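PDB 4R12: putative uncharacterized protein from Dictyostelium purpureum, which probably serves as the nicastrin subunit of gamma-secretase, a complex that cleaves membrane proteins such as Notch receptors within the membrane. Local coordinates for residues G233-L245 with I322-D334. Sequence-based numbering, arbitrary orientation.
Sequences GADQSSFATVTLL and IIELNQIGRAQLD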
loop_
_atom_site.group_PDB
_atom_site.type_symbol
_atom_site.label_atom_id
_atom_site.label_comp_id
_atom_site.label_asym_id
_atom_site.label_seq_id
_atom_site.Cartn_x
_atom_site.Cartn_y
_atom_site.Cartn_z
ATOM N N GLY A 233 1.192 0.248 -7.038
ATOM C CA GLY A 233 2.088 1.216 -6.397
ATOM C C GLY A 233 3.554 0.788 -6.443
ATOM O O GLY A 233 4.197 0.658 -5.402
ATOM N N ALA A 234 4.070 0.562 -7.645
ATOM C CA ALA A 234 5.411 0.021 -7.808
ATOM C C ALA A 234 6.454 0.922 -7.120
ATOM O O ALA A 234 7.153 0.473 -6.212
ATOM C CB ALA A 234 5.736 -0.161 -9.290
ATOM N N ASP A 235 6.520 2.201 -7.488
ATOM C CA ASP A 235 7.488 3.073 -6.806
ATOM C C ASP A 235 6.972 3.523 -5.447
ATOM O O ASP A 235 7.750 3.684 -4.507
ATOM C CB ASP A 235 7.854 4.298 -7.653
ATOM C CG ASP A 235 9.206 4.890 -7.247
ATOM O OD1 ASP A 235 10.077 4.101 -6.809
ATOM O OD2 ASP A 235 9.391 6.128 -7.338
ATOM N N GLN A 236 5.658 3.734 -5.341
ATOM C CA GLN A 236 5.068 4.161 -4.082
ATOM C C GLN A 236 5.458 3.261 -2.912
ATOM O O GLN A 236 5.865 3.749 -1.851
ATOM C CB GLN A 236 3.532 4.204 -4.197
ATOM C CG GLN A 236 2.846 4.656 -2.919
ATOM C CD GLN A 236 1.338 4.736 -3.090
ATOM O OE1 GLN A 236 0.748 3.943 -3.828
ATOM N NE2 GLN A 236 0.712 5.698 -2.422
ATOM N N SER A 237 5.343 1.950 -3.105
ATOM C CA SER A 237 5.620 0.996 -2.029
ATOM C C SER A 237 6.286 -0.317 -2.472
ATOM O O SER A 237 7.227 -0.782 -1.841
ATOM C CB SER A 237 4.317 0.624 -1.306
ATOM O OG SER A 237 3.656 1.755 -0.757
ATOM N N SER A 238 5.755 -0.945 -3.520
ATOM C CA SER A 238 6.016 -2.368 -3.699
ATOM C C SER A 238 7.432 -2.664 -4.211
ATOM O O SER A 238 7.969 -3.750 -3.947
ATOM C CB SER A 238 4.946 -2.987 -4.612
ATOM O OG SER A 238 4.988 -2.444 -5.916
ATOM N N PHE A 239 8.071 -1.716 -4.904
ATOM C CA PHE A 239 9.488 -1.924 -5.233
ATOM C C PHE A 239 10.284 -2.096 -3.932
ATOM O O PHE A 239 11.044 -3.069 -3.792
ATOM C CB PHE A 239 10.044 -0.771 -6.088
ATOM C CG PHE A 239 11.474 -0.969 -6.573
ATOM C CD1 PHE A 239 12.558 -0.768 -5.723
ATOM C CD2 PHE A 239 11.730 -1.276 -7.904
ATOM C CE1 PHE A 239 13.865 -0.916 -6.181
ATOM C CE2 PHE A 239 13.038 -1.412 -8.363
ATOM C CZ PHE A 239 14.102 -1.237 -7.505
ATOM N N ALA A 240 10.100 -1.176 -2.978
ATOM C CA ALA A 240 10.741 -1.289 -1.670
ATOM C C ALA A 240 10.328 -2.554 -0.907
ATOM O O ALA A 240 11.159 -3.190 -0.253
ATOM C CB ALA A 240 10.451 -0.028 -0.803
ATOM N N THR A 241 9.055 -2.930 -0.993
ATOM C CA THR A 241 8.625 -4.170 -0.346
ATOM C C THR A 241 9.402 -5.385 -0.877
ATOM O O THR A 241 9.880 -6.216 -0.100
ATOM C CB THR A 241 7.119 -4.396 -0.532
ATOM O OG1 THR A 241 6.413 -3.262 -0.006
ATOM C CG2 THR A 241 6.675 -5.668 0.197
ATOM N N VAL A 242 9.537 -5.478 -2.197
ATOM C CA VAL A 242 10.334 -6.544 -2.811
ATOM C C VAL A 242 11.785 -6.478 -2.350
ATOM O O VAL A 242 12.427 -7.507 -2.031
ATOM C CB VAL A 242 10.285 -6.444 -4.351
ATOM C CG1 VAL A 242 11.289 -7.391 -4.991
ATOM C CG2 VAL A 242 8.880 -6.752 -4.849
ATOM N N THR A 243 12.305 -5.257 -2.335
ATOM C CA THR A 243 13.679 -5.005 -1.910
ATOM C C THR A 243 13.927 -5.532 -0.509
ATOM O O THR A 243 14.845 -6.332 -0.290
ATOM C CB THR A 243 14.002 -3.492 -1.940
ATOM O OG1 THR A 243 13.897 -2.998 -3.281
ATOM C CG2 THR A 243 15.430 -3.244 -1.421
ATOM N N LEU A 244 13.111 -5.094 0.449
ATOM C CA LEU A 244 13.354 -5.476 1.845
ATOM C C LEU A 244 13.149 -6.975 2.086
ATOM O O LEU A 244 13.925 -7.600 2.821
ATOM C CB LEU A 244 12.470 -4.670 2.788
ATOM C CG LEU A 244 12.846 -4.847 4.261
ATOM C CD1 LEU A 244 14.348 -4.552 4.464
ATOM C CD2 LEU A 244 11.994 -3.916 5.132
ATOM N N LEU A 245 12.134 -7.570 1.468
ATOM C CA LEU A 245 12.002 -9.025 1.565
ATOM C C LEU A 245 13.221 -9.730 0.958
ATOM O O LEU A 245 13.670 -10.752 1.490
ATOM C CB LEU A 245 10.704 -9.531 0.894
ATOM C CG LEU A 245 9.422 -9.162 1.656
ATOM C CD1 LEU A 245 8.181 -9.392 0.774
ATOM C CD2 LEU A 245 9.301 -9.984 2.949
ATOM N N ILE A 322 16.879 3.984 13.067
ATOM C CA ILE A 322 15.761 3.672 12.187
ATOM C C ILE A 322 16.152 3.906 10.738
ATOM O O ILE A 322 16.589 4.998 10.378
ATOM C CB ILE A 322 14.516 4.520 12.525
ATOM C CG1 ILE A 322 14.001 4.164 13.925
ATOM C CG2 ILE A 322 13.433 4.301 11.479
ATOM C CD1 ILE A 322 12.843 5.040 14.395
ATOM N N ILE A 323 16.009 2.874 9.917
ATOM C CA ILE A 323 16.182 2.987 8.480
ATOM C C ILE A 323 14.824 2.763 7.788
ATOM O O ILE A 323 14.178 1.736 8.006
ATOM C CB ILE A 323 17.204 1.950 7.951
ATOM C CG1 ILE A 323 18.476 1.955 8.809
ATOM C CG2 ILE A 323 17.532 2.198 6.484
ATOM C CD1 ILE A 323 19.276 3.234 8.686
ATOM N N GLU A 324 14.399 3.711 6.958
ATOM C CA GLU A 324 13.149 3.564 6.228
ATOM C C GLU A 324 13.378 3.604 4.724
ATOM O O GLU A 324 14.113 4.450 4.216
ATOM C CB GLU A 324 12.140 4.655 6.609
ATOM C CG GLU A 324 10.797 4.530 5.851
ATOM C CD GLU A 324 9.783 5.577 6.270
ATOM O OE1 GLU A 324 10.100 6.372 7.191
ATOM O OE2 GLU A 324 8.676 5.621 5.668
ATOM N N LEU A 325 12.742 2.674 4.021
ATOM C CA LEU A 325 12.707 2.705 2.569
ATOM C C LEU A 325 11.422 3.406 2.130
ATOM O O LEU A 325 10.346 3.022 2.548
ATOM C CB LEU A 325 12.765 1.284 2.004
ATOM C CG LEU A 325 13.914 0.440 2.550
ATOM C CD1 LEU A 325 13.930 -0.887 1.815
ATOM C CD2 LEU A 325 15.253 1.173 2.399
ATOM N N ASN A 326 11.526 4.443 1.304
ATOM C CA ASN A 326 10.317 5.161 0.928
ATOM C C ASN A 326 10.416 5.759 -0.468
ATOM O O ASN A 326 10.866 6.905 -0.643
ATOM C CB ASN A 326 10.016 6.250 1.957
ATOM C CG ASN A 326 8.558 6.693 1.905
ATOM O OD1 ASN A 326 8.082 7.133 0.860
ATOM N ND2 ASN A 326 7.835 6.528 3.014
ATOM N N GLN A 327 9.970 4.952 -1.437
ATOM C CA GLN A 327 10.097 5.167 -2.892
ATOM C C GLN A 327 11.557 5.107 -3.353
ATOM O O GLN A 327 12.265 6.124 -3.373
ATOM C CB GLN A 327 9.437 6.491 -3.311
ATOM C CG GLN A 327 7.983 6.616 -2.844
ATOM C CD GLN A 327 7.201 7.667 -3.630
ATOM O OE1 GLN A 327 6.543 7.354 -4.627
ATOM N NE2 GLN A 327 7.300 8.920 -3.202
ATOM N N ILE A 328 12.010 3.910 -3.729
ATOM C CA ILE A 328 13.427 3.721 -4.074
ATOM C C ILE A 328 13.631 3.046 -5.431
ATOM O O ILE A 328 14.751 2.630 -5.771
ATOM C CB ILE A 328 14.162 2.907 -2.978
ATOM C CG1 ILE A 328 13.560 1.502 -2.820
ATOM C CG2 ILE A 328 14.156 3.666 -1.641
ATOM C CD1 ILE A 328 14.404 0.585 -1.906
ATOM N N GLY A 329 12.556 2.982 -6.225
ATOM C CA GLY A 329 12.569 2.255 -7.486
ATOM C C GLY A 329 12.752 3.121 -8.723
ATOM O O GLY A 329 12.799 2.624 -9.862
ATOM N N ARG A 330 12.856 4.426 -8.514
ATOM C CA ARG A 330 13.166 5.319 -9.622
ATOM C C ARG A 330 14.361 6.187 -9.340
ATOM O O ARG A 330 14.296 7.398 -9.536
ATOM C CB ARG A 330 11.984 6.218 -9.952
ATOM C CG ARG A 330 10.988 5.586 -10.853
ATOM C CD ARG A 330 9.871 6.562 -11.198
ATOM N NE ARG A 330 10.224 7.492 -12.258
ATOM C CZ ARG A 330 10.101 7.245 -13.558
ATOM N NH1 ARG A 330 9.664 6.064 -13.980
ATOM N NH2 ARG A 330 10.427 8.183 -14.442
ATOM N N ALA A 331 15.450 5.578 -8.892
ATOM C CA ALA A 331 16.687 6.319 -8.699
ATOM C C ALA A 331 17.015 7.093 -9.982
ATOM O O ALA A 331 16.779 6.601 -11.093
ATOM C CB ALA A 331 17.811 5.385 -8.306
ATOM N N GLN A 332 17.517 8.318 -9.811
ATOM C CA GLN A 332 17.777 9.265 -10.901
ATOM C C GLN A 332 19.176 9.135 -11.484
ATOM O O GLN A 332 20.157 9.168 -10.747
ATOM C CB GLN A 332 17.608 10.701 -10.397
ATOM C CG GLN A 332 16.238 11.015 -9.872
ATOM C CD GLN A 332 15.199 10.952 -10.965
ATOM O OE1 GLN A 332 14.985 11.924 -11.696
ATOM N NE2 GLN A 332 14.548 9.803 -11.088
ATOM N N LEU A 333 19.272 9.027 -12.801
ATOM C CA LEU A 333 20.570 8.947 -13.458
ATOM C C LEU A 333 21.382 10.234 -13.280
ATOM O O LEU A 333 20.910 11.326 -13.578
ATOM C CB LEU A 333 20.385 8.646 -14.938
ATOM C CG LEU A 333 21.667 8.513 -15.753
ATOM C CD1 LEU A 333 22.584 7.448 -15.164
ATOM C CD2 LEU A 333 21.297 8.182 -17.191
ATOM N N ASP A 334 22.600 10.095 -12.772
ATOM C CA ASP A 334 23.537 11.225 -12.692
ATOM C C ASP A 334 24.504 11.095 -13.862
ATOM O O ASP A 334 25.263 10.127 -13.932
ATOM C CB ASP A 334 24.278 11.225 -11.346
ATOM C CG ASP A 334 25.202 12.443 -11.157
ATOM O OD1 ASP A 334 25.706 13.007 -12.149
ATOM O OD2 ASP A 334 25.435 12.829 -9.995
HETATM O O HOH W 1 9.553 1.855 -3.482
HETATM O O HOH W 2 8.392 2.756 -0.923
#
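Gly329 CA sits over the centre of one face of the Phe239 ring, 3.4 Å from the centroid and 8° off the normal, a CH-pi contact. A beta carbon on this residue would run into Phe239 CG, so the bare backbone lets the loop settle onto the ring. Beside it, Asp235 OD1 accepts from Gly329 N (2.8 Å), met nearly along the C-O bond, although the hydrogen bond is noticeably bent at the hydrogen. Asp235 CG stands anti to its own backbone N (chi1 -157°), which brings the carboxylate to the loop. The other oxygen, OD2, rests against the aliphatic part of Arg330, whose side chain crosses at about a right angle and sends its NH1 to Asn421. With an alanine at Asp235, Gly329 N would probably lose its acceptor and the CB and CG of Arg330 the carboxylate they lean on.

Further along helix 234-245, Ala240 forms a shallow hollow shared by two bumps: its CB meets Leu325 CB at 3.9 Å and Ile328 CG1 at 4.0 Å. Ile328 then wedges between Phe239 and Thr243, its CD1 meeting the threonine tip to tip, while Leu325 CD1 fits against Leu244 CB. Nearer the start of the helix, Gln327 CA makes a CA-H...O contact with Asp235 O (3.2 Å). One water, accepting hydrogen bonds from Ala240 N and Ile328 N and donating one to Asp235 O, bridges helix and loop; a second joins Gln327 N to Gln236 O.

The helix thus packs over the C-terminal end of strand 319-325 and the loop that follows, inside the aminopeptidase-like large lobe; the N-to-C directions of helix 234-245 and strand 322-325 are 124° apart. Strand 319-325 runs parallel to its partners 214-220 and 397-401, while helix 427-441 touches Thr243 and helix 452-463 reaches Phe239 through Tyr459.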